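Local coordinates for protein putative ABC transporter subunit, substrate-binding component (Rhodopseudomonas palustris, PDB 4EVQ) that binds 4-hydroxybenzoate and is probably the substrate-binding component of an ABC transporter for benzoate derivatives, at residues G106-V111 and E316-M321; V342-L347 and L358-P363; K153-T158 and E181-I186. All blocks are in the same frame, centred on the assembly; numbering follows the deposited sequence. Where two conformers were deposited one is given.

Contact 1: residues G106-V111 and E316-M321; sequences GIPTIV and ELNAAM
Pro108, at the entry to strand 109-111, meets Leu317, Asn318 and Met321 on helix 314-322. The contact is helix-on-strand packing in one lobe of a periplasmic binding protein. The strand belongs to the six-stranded sheet of that lobe. No hydrogen bond joins the two segments, and most of the touching residues are buried.

Leu317 comes first along the helix. Its CD2 methyl reaches the proline ring, 4.0 Å from CG of Pro108, and the two side chains cross at about a right angle.

Asn318 follows with its amide against the same ring. OD1 of Asn318 lies 3.3 Å from CB of Pro108 and finds no polar partner in the model, so a buried carbonyl oxygen rests on carbon. ND2 of Asn318 faces the backbone of Gly106, but at 3.7 Å from Gly106 O it makes no hydrogen bond. Asn318 also touches Phe129 of the neighbouring strand 128-130.

One turn further on, Met321 is a selenomethionine. Its CG lies beside the backbone N (chi1 -68°), and a bend at chi3 (-62°) turns the terminal methyl back to the proline. CE of Met321 is 3.9 Å from Pro108 CB. The selenium meets Ile110 instead: Met321 SE lies 4.0 Å from the CD1 methyl of Ile110.

Contact 2: residues V342-L347 and L358-P363; sequences VQNFYL and LGLAAP
Phe345 pairs with Ala362 in a beta hairpin, strands 345-351 and 354-362. The hairpin forms one edge of the seven-stranded sheet, with strand 354-362 outermost. The short strand segments run antiparallel, their axes 153° apart.

Two classic beta bulges interrupt the pairing. In the first, Ala361 and Ala362 both face Phe345. Phe345 N donates to Ala362 O at 2.9 Å. Phe345 O then takes two backbone donors, Ala361 N at 2.8 Å and Ala362 N at 3.0 Å. The Ala361 bond lies in the carbonyl plane, while Ala362 N is tilted from it. In the second bulge, Leu358 and Gly359 face Leu347. Leu347 N donates to Gly359 O at 2.9 Å. Leu358 N closes the bulge on Leu347 O at 2.8 Å. Gly359 has positive phi, where a CB would press on the carbonyl O of Leu358.

The side chains add apolar contacts. CB of Phe345 lies 4.2 Å from the Ala362 methyl on one face of the sheet. Leu347 extends with CG anti to its N (chi1 178°), which sets its CD2 3.9 Å from Leu358 CB. The CD1 methyl of Leu360 lies against the Asn344 amide, 3.4 Å from CG of Asn344, and the two side chains cross at about a right angle. Val259 of the adjoining strand 257-260 packs on both Phe345 and Leu347. A water sits within bonding distance of Gln343 O and Pro363 O.

The joint is thus mainly a backbone one. Two donors on the Phe345 carbonyl let the extra residue fit while both alanine N-H groups stay bonded.

Contact 3: residues K153-T158 and E181-I186; sequences KAVTVT and EVVKDI. With SO4 (sulfate ion), chain E.
Strands 153-158 and 181-186 run parallel, with Ala154 and Thr156 bonded to the other strand through both N and O; the segment axes approach to 4.6 Å at 37°. Ala154 N donates to Glu181 O at 2.9 Å, and Val183 N to Ala154 O. Thr156 N then donates to Lys184 O, and Ile186 N returns a bond to Thr156 O at 2.8 Å. Between these pairs the second strand holds one extra residue: Ala154 faces Val182, but Thr156 already faces Asp185.

Thr156 carries the polar link between side chains. Its OG1 donates to Asp185 OD1 at 2.6 Å, reaching the anti lone pair of the carboxylate. With chi1 at 71°, OG1 sits between the backbone N and the carbonyl carbon, turned to the neighbouring strand. A water donates to Thr156 OG1 and to Ile186 O. Asp185 OD2 makes a salt bridge to Lys172 of helix 162-177, so both oxygens of the carboxylate have a partner. A valine in place of Thr156 would probably leave Asp185 OD1 and the bridging water without their hydroxyl partner.

Val155 and Ile186 project to the other face of the sheet. Val155 CG1 lies 3.8 Å from Ile186 CD1, and Val155 CG2 is 3.7 Å from Val183 CG2. Lys184 bends outward, and its NZ is 3.0 Å from O2 of a sulfate that probably came from the crystallisation liquor.

Helix 162-177 joins the two strands and packs on Ala154 and Thr156. This is a beta-alpha-beta unit, the building block of the alpha/beta lobes of periplasmic binding proteins.

The contacts fall in two sheets. Contact 1 packs a helix on the six-stranded sheet, while contacts 2 and 3 lie at the two edges of the seven-stranded sheet. Contacts 1 and 3 are on opposite sides of the chain's centre, their own centres about 39 Å apart. Contact 2 lies about 27 Å from contact 1 and 23 Å from contact 3, centre to centre. Along the chain, contact 3 falls between the two segments of contact 1, and contact 2 follows both. The chain leaves the first sheet, builds most of the second, goes back to the first with helix 314-322, and then adds the last two strands of the second. This suits a two-lobed binding protein.

Contact 1: residues G106-V111 and E316-M321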
loop_
_atom_site.group_PDB
_atom_site.type_symbol
_atom_site.label_atom_id
_atom_site.label_comp_id
_atom_site.label_asym_id
_atom_site.label_seq_id
_atom_site.Cartn_x
_atom_site.Cartn_y
_atom_site.Cartn_z
ATOM N N GLY A 106 20.548 1.539 10.545
ATOM C CA GLY A 106 21.104 1.940 9.274
ATOM C C GLY A 106 20.943 0.946 8.130
ATOM O O GLY A 106 21.240 1.252 7.005
ATOM N N ILE A 107 20.495 -0.272 8.414
ATOM C CA ILE A 107 20.257 -1.249 7.376
ATOM C C ILE A 107 19.323 -0.668 6.271
ATOM O O ILE A 107 18.294 -0.016 6.564
ATOM C CB ILE A 107 19.605 -2.539 7.973
ATOM C CG1 ILE A 107 19.435 -3.632 6.931
ATOM C CG2 ILE A 107 18.241 -2.201 8.622
ATOM C CD1 ILE A 107 19.067 -5.004 7.575
ATOM N N PRO A 108 19.644 -0.922 4.989
ATOM C CA PRO A 108 18.714 -0.445 3.930
ATOM C C PRO A 108 17.366 -1.091 4.142
ATOM O O PRO A 108 17.249 -2.309 4.300
ATOM C CB PRO A 108 19.369 -0.948 2.646
ATOM C CG PRO A 108 20.897 -1.015 3.004
ATOM C CD PRO A 108 20.873 -1.527 4.422
ATOM N N THR A 109 16.344 -0.241 4.166
ATOM C CA THR A 109 14.969 -0.640 4.548
ATOM C C THR A 109 13.974 -0.106 3.540
ATOM O O THR A 109 13.929 1.097 3.284
ATOM C CB THR A 109 14.653 -0.096 5.939
ATOM O OG1 THR A 109 15.573 -0.642 6.875
ATOM C CG2 THR A 109 13.240 -0.459 6.376
ATOM N N ILE A 110 13.152 -0.990 3.001
ATOM C CA ILE A 110 12.115 -0.607 2.055
ATOM C C ILE A 110 10.752 -1.080 2.586
ATOM O O ILE A 110 10.564 -2.245 2.862
ATOM C CB ILE A 110 12.390 -1.208 0.645
ATOM C CG1 ILE A 110 13.808 -0.877 0.183
ATOM C CG2 ILE A 110 11.296 -0.804 -0.325
ATOM C CD1 ILE A 110 14.233 -1.695 -1.037
ATOM N N VAL A 111 9.841 -0.137 2.720
ATOM C CA VAL A 111 8.457 -0.411 3.137
ATOM C C VAL A 111 7.625 -0.595 1.891
ATOM O O VAL A 111 7.452 0.347 1.125
ATOM C CB VAL A 111 7.935 0.734 3.981
ATOM C CG1 VAL A 111 6.472 0.500 4.380
ATOM C CG2 VAL A 111 8.775 0.942 5.204
ATOM N N GLU A 316 26.247 4.496 0.512
ATOM C CA GLU A 316 26.221 4.689 -0.907
ATOM C C GLU A 316 25.022 3.961 -1.548
ATOM O O GLU A 316 24.381 4.490 -2.456
ATOM C CB GLU A 316 27.542 4.145 -1.451
ATOM C CG GLU A 316 28.793 4.892 -0.946
ATOM C CD GLU A 316 29.372 4.484 0.430
ATOM O OE1 GLU A 316 28.869 3.609 1.144
ATOM O OE2 GLU A 316 30.406 5.079 0.786
ATOM N N LEU A 317 24.749 2.755 -1.079
ATOM C CA LEU A 317 23.587 2.024 -1.538
ATOM C C LEU A 317 22.297 2.818 -1.252
ATOM O O LEU A 317 21.487 3.020 -2.151
ATOM C CB LEU A 317 23.576 0.671 -0.841
ATOM C CG LEU A 317 22.520 -0.328 -1.386
ATOM C CD1 LEU A 317 22.909 -1.759 -1.028
ATOM C CD2 LEU A 317 21.116 -0.051 -0.856
ATOM N N ASN A 318 22.150 3.328 -0.033
ATOM C CA ASN A 318 20.951 4.086 0.328
ATOM C C ASN A 318 20.866 5.377 -0.468
ATOM O O ASN A 318 19.788 5.772 -0.901
ATOM C CB ASN A 318 20.938 4.360 1.837
ATOM C CG ASN A 318 20.660 3.121 2.648
ATOM O OD1 ASN A 318 19.923 2.279 2.244
ATOM N ND2 ASN A 318 21.246 3.038 3.810
ATOM N N ALA A 319 22.011 6.043 -0.694
ATOM C CA ALA A 319 21.948 7.311 -1.431
ATOM C C ALA A 319 21.486 7.044 -2.881
ATOM O O ALA A 319 20.777 7.838 -3.501
ATOM C CB ALA A 319 23.320 8.010 -1.415
ATOM N N ALA A 320 21.921 5.925 -3.434
ATOM C CA ALA A 320 21.518 5.578 -4.778
ATOM C C ALA A 320 20.023 5.292 -4.870
ATOM O O ALA A 320 19.385 5.663 -5.853
ATOM C CB ALA A 320 22.334 4.417 -5.284
HETATM N N MSE A 321 19.469 4.636 -3.856
HETATM C CA MSE A 321 18.037 4.415 -3.844
HETATM C C MSE A 321 17.291 5.737 -3.741
HETATM O O MSE A 321 16.245 5.910 -4.366
HETATM C CB MSE A 321 17.691 3.471 -2.707
HETATM C CG MSE A 321 18.229 2.086 -2.963
HETATM SE SE MSE A 321 17.345 0.611 -2.038
HETATM C CE MSE A 321 17.745 1.175 -0.261
#

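Contact 2: residues V342-L347 and L358-P363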
loop_
_atom_site.group_PDB
_atom_site.type_symbol
_atom_site.label_atom_id
_atom_site.label_comp_id
_atom_site.label_asym_id
_atom_site.label_seq_id
_atom_site.Cartn_x
_atom_site.Cartn_y
_atom_site.Cartn_z
ATOM N N VAL A 342 6.370 9.791 -5.401
ATOM C CA VAL A 342 5.645 10.899 -6.025
ATOM C C VAL A 342 5.017 10.313 -7.251
ATOM O O VAL A 342 5.731 9.869 -8.167
ATOM C CB VAL A 342 6.629 12.035 -6.348
ATOM C CG1 VAL A 342 5.909 13.179 -7.051
ATOM C CG2 VAL A 342 7.252 12.483 -5.054
ATOM N N GLN A 343 3.678 10.252 -7.273
ATOM C CA GLN A 343 3.005 9.459 -8.265
ATOM C C GLN A 343 1.568 9.937 -8.466
ATOM O O GLN A 343 0.992 10.550 -7.580
ATOM C CB GLN A 343 3.018 7.990 -7.816
ATOM C CG GLN A 343 2.122 7.766 -6.588
ATOM C CD GLN A 343 2.345 6.417 -5.925
ATOM O OE1 GLN A 343 2.710 5.464 -6.585
ATOM N NE2 GLN A 343 2.147 6.372 -4.642
ATOM N N ASN A 344 1.008 9.601 -9.603
ATOM C CA ASN A 344 -0.395 9.899 -9.876
ATOM C C ASN A 344 -1.288 9.054 -8.962
ATOM O O ASN A 344 -0.952 7.905 -8.612
ATOM C CB ASN A 344 -0.748 9.566 -11.333
ATOM C CG ASN A 344 -0.173 10.539 -12.349
ATOM O OD1 ASN A 344 0.156 11.667 -12.057
ATOM N ND2 ASN A 344 -0.192 10.110 -13.597
ATOM N N PHE A 345 -2.453 9.606 -8.669
ATOM C CA PHE A 345 -3.579 8.829 -8.155
ATOM C C PHE A 345 -4.694 8.869 -9.175
ATOM O O PHE A 345 -5.069 9.927 -9.659
ATOM C CB PHE A 345 -4.053 9.340 -6.793
ATOM C CG PHE A 345 -3.076 9.099 -5.685
ATOM C CD1 PHE A 345 -3.077 7.895 -4.985
ATOM C CD2 PHE A 345 -2.136 10.050 -5.356
ATOM C CE1 PHE A 345 -2.149 7.626 -3.977
ATOM C CE2 PHE A 345 -1.224 9.777 -4.347
ATOM C CZ PHE A 345 -1.257 8.573 -3.637
ATOM N N TYR A 346 -5.216 7.707 -9.509
ATOM C CA TYR A 346 -6.273 7.566 -10.501
ATOM C C TYR A 346 -7.633 7.312 -9.858
ATOM O O TYR A 346 -7.734 6.578 -8.872
ATOM C CB TYR A 346 -5.931 6.388 -11.429
ATOM C CG TYR A 346 -4.481 6.393 -11.936
ATOM C CD1 TYR A 346 -4.092 7.183 -13.009
ATOM C CD2 TYR A 346 -3.506 5.594 -11.349
ATOM C CE1 TYR A 346 -2.778 7.183 -13.466
ATOM C CE2 TYR A 346 -2.185 5.596 -11.796
ATOM C CZ TYR A 346 -1.835 6.390 -12.869
ATOM O OH TYR A 346 -0.531 6.426 -13.361
ATOM N N LEU A 347 -8.670 7.918 -10.432
ATOM C CA LEU A 347 -10.035 7.592 -10.114
ATOM C C LEU A 347 -10.375 6.317 -10.850
ATOM O O LEU A 347 -10.031 6.175 -12.015
ATOM C CB LEU A 347 -10.966 8.738 -10.551
ATOM C CG LEU A 347 -12.464 8.508 -10.321
ATOM C CD1 LEU A 347 -12.769 8.474 -8.821
ATOM C CD2 LEU A 347 -13.261 9.622 -11.045
ATOM N N LEU A 358 -10.908 5.787 -14.666
ATOM C CA LEU A 358 -11.794 6.881 -15.053
ATOM C C LEU A 358 -11.079 8.201 -15.245
ATOM O O LEU A 358 -11.678 9.158 -15.703
ATOM C CB LEU A 358 -12.876 7.059 -14.012
ATOM C CG LEU A 358 -13.794 5.878 -13.800
ATOM C CD1 LEU A 358 -14.848 6.282 -12.776
ATOM C CD2 LEU A 358 -14.428 5.461 -15.121
ATOM N N GLY A 359 -9.798 8.245 -14.945
ATOM C CA GLY A 359 -8.978 9.402 -15.221
ATOM C C GLY A 359 -8.149 9.761 -14.011
ATOM O O GLY A 359 -8.236 9.160 -12.978
ATOM N N LEU A 360 -7.315 10.756 -14.157
ATOM C CA LEU A 360 -6.440 11.163 -13.107
ATOM C C LEU A 360 -7.240 11.878 -12.020
ATOM O O LEU A 360 -8.018 12.819 -12.320
ATOM C CB LEU A 360 -5.442 12.126 -13.747
ATOM C CG LEU A 360 -4.233 12.476 -12.949
ATOM C CD1 LEU A 360 -3.491 11.257 -12.611
ATOM C CD2 LEU A 360 -3.350 13.456 -13.766
ATOM N N ALA A 361 -7.084 11.471 -10.773
ATOM C CA ALA A 361 -7.655 12.156 -9.627
ATOM C C ALA A 361 -6.685 13.199 -9.092
ATOM O O ALA A 361 -7.092 14.342 -8.879
ATOM C CB ALA A 361 -8.042 11.161 -8.512
ATOM N N ALA A 362 -5.424 12.845 -8.884
ATOM C CA ALA A 362 -4.403 13.765 -8.411
ATOM C C ALA A 362 -3.178 13.526 -9.256
ATOM O O ALA A 362 -2.832 12.377 -9.466
ATOM C CB ALA A 362 -4.086 13.528 -6.923
ATOM N N PRO A 363 -2.492 14.588 -9.716
ATOM C CA PRO A 363 -1.209 14.409 -10.389
ATOM C C PRO A 363 -0.148 14.057 -9.373
ATOM O O PRO A 363 -0.435 13.936 -8.183
ATOM C CB PRO A 363 -0.945 15.801 -11.012
ATOM C CG PRO A 363 -1.472 16.695 -10.000
ATOM C CD PRO A 363 -2.715 16.025 -9.443
HETATM O O HOH W 1 -0.146 12.710 -5.817
#

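Contact 3: residues K153-T158 and E181-I186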
loop_
_atom_site.group_PDB
_atom_site.type_symbol
_atom_site.label_atom_id
_atom_site.label_comp_id
_atom_site.label_asym_id
_atom_site.label_seq_id
_atom_site.Cartn_x
_atom_site.Cartn_y
_atom_site.Cartn_z
ATOM N N LYS A 153 -22.150 14.642 1.948
ATOM C CA LYS A 153 -22.601 14.173 3.256
ATOM C C LYS A 153 -22.153 12.717 3.449
ATOM O O LYS A 153 -22.833 11.795 3.035
ATOM C CB LYS A 153 -24.120 14.260 3.340
ATOM C CG LYS A 153 -24.713 13.853 4.686
ATOM C CD LYS A 153 -26.259 13.832 4.635
ATOM C CE LYS A 153 -26.865 13.372 5.924
ATOM N NZ LYS A 153 -28.380 13.220 5.848
ATOM N N ALA A 154 -20.987 12.535 4.090
ATOM C CA ALA A 154 -20.366 11.235 4.143
ATOM C C ALA A 154 -20.464 10.584 5.502
ATOM O O ALA A 154 -20.504 11.263 6.539
ATOM C CB ALA A 154 -18.865 11.369 3.811
ATOM N N VAL A 155 -20.500 9.263 5.495
ATOM C CA VAL A 155 -20.162 8.478 6.681
ATOM C C VAL A 155 -18.899 7.681 6.350
ATOM O O VAL A 155 -18.762 7.182 5.233
ATOM C CB VAL A 155 -21.290 7.490 7.047
ATOM C CG1 VAL A 155 -20.855 6.486 8.136
ATOM C CG2 VAL A 155 -22.523 8.232 7.482
ATOM N N THR A 156 -17.968 7.582 7.308
ATOM C CA THR A 156 -16.776 6.764 7.121
ATOM C C THR A 156 -16.881 5.474 7.936
ATOM O O THR A 156 -17.554 5.453 8.995
ATOM C CB THR A 156 -15.478 7.474 7.499
ATOM O OG1 THR A 156 -15.423 7.625 8.901
ATOM C CG2 THR A 156 -15.359 8.813 6.821
ATOM N N VAL A 157 -16.297 4.401 7.428
ATOM C CA VAL A 157 -16.258 3.162 8.178
ATOM C C VAL A 157 -14.908 2.474 7.903
ATOM O O VAL A 157 -14.496 2.323 6.740
ATOM C CB VAL A 157 -17.476 2.278 7.853
ATOM C CG1 VAL A 157 -17.560 1.946 6.415
ATOM C CG2 VAL A 157 -17.487 1.045 8.717
ATOM N N THR A 158 -14.270 2.024 8.961
ATOM C CA THR A 158 -12.954 1.401 8.817
ATOM C C THR A 158 -12.628 0.640 10.080
ATOM O O THR A 158 -13.407 0.621 11.028
ATOM C CB THR A 158 -11.844 2.423 8.462
ATOM O OG1 THR A 158 -10.657 1.718 8.087
ATOM C CG2 THR A 158 -11.528 3.318 9.620
ATOM N N GLU A 181 -19.636 17.561 4.539
ATOM C CA GLU A 181 -19.793 17.236 5.938
ATOM C C GLU A 181 -19.604 15.743 6.134
ATOM O O GLU A 181 -20.091 14.964 5.328
ATOM C CB GLU A 181 -21.199 17.585 6.409
ATOM C CG GLU A 181 -21.558 18.994 6.318
ATOM C CD GLU A 181 -22.753 19.281 7.200
ATOM O OE1 GLU A 181 -23.509 18.319 7.557
ATOM O OE2 GLU A 181 -22.916 20.460 7.554
ATOM N N VAL A 182 -18.886 15.371 7.196
ATOM C CA VAL A 182 -18.730 13.969 7.575
ATOM C C VAL A 182 -19.601 13.820 8.808
ATOM O O VAL A 182 -19.313 14.365 9.877
ATOM C CB VAL A 182 -17.281 13.638 7.875
ATOM C CG1 VAL A 182 -17.175 12.168 8.229
ATOM C CG2 VAL A 182 -16.420 13.958 6.656
ATOM N N VAL A 183 -20.705 13.091 8.661
ATOM C CA VAL A 183 -21.686 13.060 9.744
ATOM C C VAL A 183 -21.425 12.009 10.819
ATOM O O VAL A 183 -21.993 12.079 11.907
ATOM C CB VAL A 183 -23.119 12.970 9.221
ATOM C CG1 VAL A 183 -23.430 14.199 8.341
ATOM C CG2 VAL A 183 -23.413 11.698 8.503
ATOM N N LYS A 184 -20.551 11.054 10.506
ATOM C CA LYS A 184 -20.185 10.029 11.467
ATOM C C LYS A 184 -18.964 9.293 10.982
ATOM O O LYS A 184 -18.830 9.050 9.805
ATOM C CB LYS A 184 -21.325 9.034 11.661
ATOM C CG LYS A 184 -21.221 8.159 12.900
ATOM C CD LYS A 184 -21.516 8.910 14.157
ATOM C CE LYS A 184 -22.968 9.317 14.229
ATOM N NZ LYS A 184 -23.289 10.032 15.515
ATOM N N ASP A 185 -18.091 8.935 11.919
ATOM C CA ASP A 185 -16.996 8.005 11.663
ATOM C C ASP A 185 -17.268 6.745 12.483
ATOM O O ASP A 185 -17.271 6.804 13.711
ATOM C CB ASP A 185 -15.657 8.613 12.062
ATOM C CG ASP A 185 -15.372 9.895 11.335
ATOM O OD1 ASP A 185 -15.277 9.909 10.115
ATOM O OD2 ASP A 185 -15.283 10.929 12.030
ATOM N N ILE A 186 -17.499 5.645 11.806
ATOM C CA ILE A 186 -17.764 4.376 12.461
ATOM C C ILE A 186 -16.469 3.541 12.388
ATOM O O ILE A 186 -15.812 3.465 11.334
ATOM C CB ILE A 186 -18.917 3.612 11.753
ATOM C CG1 ILE A 186 -20.198 4.456 11.712
ATOM C CG2 ILE A 186 -19.159 2.261 12.388
ATOM C CD1 ILE A 186 -21.306 3.895 10.864
HETATM S S SO4 E . -21.641 8.761 18.580
HETATM O O1 SO4 E . -20.973 7.739 19.403
HETATM O O2 SO4 E . -22.405 8.039 17.545
HETATM O O3 SO4 E . -20.682 9.691 17.997
HETATM O O4 SO4 E . -22.562 9.546 19.421
HETATM O O HOH W 2 -14.244 5.679 10.465
#